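Local coordinates for protein putative isomerase (Streptomyces coelicolor A3, PDB 2OQH) that probably works as a glucarate dehydratase of the enolase superfamily, converting D-glucarate into 5-dehydro-4-deoxy-D-glucarate with loss of water, at residues R80-H83 / M84-F87. Sequence-based numbering, arbitrary orientation.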
loop_
_atom_site.group_PDB
_atom_site.type_symbol
_atom_site.label_atom_id
_atom_site.label_comp_id
_atom_site.label_asym_id
_atom_site.label_seq_id
_atom_site.Cartn_x
_atom_site.Cartn_y
_atom_site.Cartn_z
ATOM N N ARG A 80 -6.021 -2.898 21.423
ATOM C CA ARG A 80 -5.446 -3.590 22.572
ATOM C C ARG A 80 -6.172 -4.922 22.759
ATOM O O ARG A 80 -5.558 -5.953 23.015
ATOM C CB ARG A 80 -5.559 -2.727 23.832
ATOM C CG ARG A 80 -4.696 -1.451 23.803
ATOM C CD ARG A 80 -3.185 -1.724 23.915
ATOM N NE ARG A 80 -2.834 -2.244 25.239
ATOM C CZ ARG A 80 -1.604 -2.576 25.624
ATOM N NH1 ARG A 80 -0.573 -2.448 24.787
ATOM N NH2 ARG A 80 -1.402 -3.053 26.849
ATOM N N LYS A 81 -7.487 -4.908 22.595
ATOM C CA LYS A 81 -8.268 -6.125 22.748
ATOM C C LYS A 81 -7.862 -7.222 21.748
ATOM O O LYS A 81 -7.923 -8.415 22.062
ATOM C CB LYS A 81 -9.757 -5.797 22.596
ATOM C CG LYS A 81 -10.687 -6.922 22.991
ATOM C CD LYS A 81 -12.126 -6.440 23.079
ATOM C CE LYS A 81 -13.036 -7.556 23.559
ATOM N NZ LYS A 81 -12.561 -8.149 24.852
ATOM N N GLN A 82 -7.438 -6.826 20.551
ATOM C CA GLN A 82 -7.059 -7.799 19.524
ATOM C C GLN A 82 -5.550 -7.900 19.295
ATOM O O GLN A 82 -5.115 -8.387 18.249
ATOM C CB GLN A 82 -7.721 -7.432 18.192
ATOM C CG GLN A 82 -9.208 -7.115 18.268
ATOM C CD GLN A 82 -10.034 -8.281 18.764
ATOM O OE1 GLN A 82 -9.716 -9.441 18.501
ATOM N NE2 GLN A 82 -11.109 -7.980 19.477
ATOM N N HIS A 83 -4.752 -7.473 20.269
ATOM C CA HIS A 83 -3.303 -7.490 20.098
ATOM C C HIS A 83 -2.657 -8.843 19.834
ATOM O O HIS A 83 -1.579 -8.905 19.250
ATOM C CB HIS A 83 -2.604 -6.823 21.289
ATOM C CG HIS A 83 -2.500 -7.690 22.505
ATOM N ND1 HIS A 83 -3.599 -8.077 23.247
ATOM C CD2 HIS A 83 -1.420 -8.201 23.143
ATOM C CE1 HIS A 83 -3.199 -8.783 24.289
ATOM N NE2 HIS A 83 -1.881 -8.872 24.251
HETATM N N MSE A 84 -3.285 -9.932 20.258
HETATM C CA MSE A 84 -2.668 -11.221 20.009
HETATM C C MSE A 84 -3.100 -11.831 18.680
HETATM O O MSE A 84 -2.521 -12.822 18.232
HETATM C CB MSE A 84 -2.936 -12.182 21.170
HETATM C CG MSE A 84 -2.148 -11.843 22.446
HETATM SE SE MSE A 84 -0.203 -11.851 22.213
HETATM C CE MSE A 84 0.045 -13.769 22.280
ATOM N N VAL A 85 -4.093 -11.225 18.037
ATOM C CA VAL A 85 -4.564 -11.727 16.752
ATOM C C VAL A 85 -3.430 -11.782 15.718
ATOM O O VAL A 85 -3.263 -12.791 15.035
ATOM C CB VAL A 85 -5.729 -10.861 16.208
ATOM C CG1 VAL A 85 -6.074 -11.262 14.784
ATOM C CG2 VAL A 85 -6.949 -11.029 17.102
ATOM N N PRO A 86 -2.631 -10.702 15.595
ATOM C CA PRO A 86 -1.543 -10.741 14.616
ATOM C C PRO A 86 -0.479 -11.764 15.005
ATOM O O PRO A 86 0.197 -12.324 14.149
ATOM C CB PRO A 86 -0.999 -9.312 14.638
ATOM C CG PRO A 86 -2.189 -8.498 15.069
ATOM C CD PRO A 86 -2.761 -9.352 16.168
ATOM N N PHE A 87 -0.336 -12.004 16.305
ATOM C CA PHE A 87 0.654 -12.960 16.783
ATOM C C PHE A 87 0.436 -14.335 16.166
ATOM O O PHE A 87 1.391 -15.028 15.833
ATOM C CB PHE A 87 0.602 -13.079 18.311
ATOM C CG PHE A 87 1.625 -14.036 18.881
ATOM C CD1 PHE A 87 2.989 -13.749 18.808
ATOM C CD2 PHE A 87 1.224 -15.229 19.476
ATOM C CE1 PHE A 87 3.949 -14.647 19.325
ATOM C CE2 PHE A 87 2.168 -16.130 19.995
ATOM C CZ PHE A 87 3.530 -15.835 19.918
HETATM O O HOH W 1 -6.100 -10.235 21.644
#
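Met84, a selenomethionine here, lays its side chain over one face of the His83 imidazole: CG stands 3.7 Å from the centroid of the His83 ring and 19° off the normal, a CH-pi contact displaced toward the rim on the NE2 side. SE of Met84 lies more obliquely, 4.4 Å from the centroid of the His83 ring. A chi1 of 79° sets CG of His83 between its own backbone N and carbonyl carbon, and the further rotation about CB-CG faces ND1 of His83 to the preceding helix, where it gives a weak hydrogen bond of 2.9 Å to Arg80 O.

The backbone beneath is a type I beta turn from Gln82 to Val85, closed by Val85 N to Gln82 O at 3.0 Å, with the donor 55° out of the carbonyl plane. Beside this bond, CG2 of Val85 lies 3.5 Å from OE1 of Gln82, while CD of Pro86 rests 3.3 Å from Gln82 O. Water 1 donates to Lys81 O and accepts from Met84 N.

Farther out, Gln82 and Val85 both pack on Ile97 of helix 85-112, and they reach Met63 and Ile59, respectively, in helix 54-63. The turn thus links helix 75-81 to helix 85-112 in the N-terminal domain of the mandelate racemase/muconate lactonizing enzyme family. Its chemistry is divided: a backbone bond closes the turn and water bridges its flanking polar atoms, whereas the exposed imidazole gains a weak hydrogen bond and face packing from Met84.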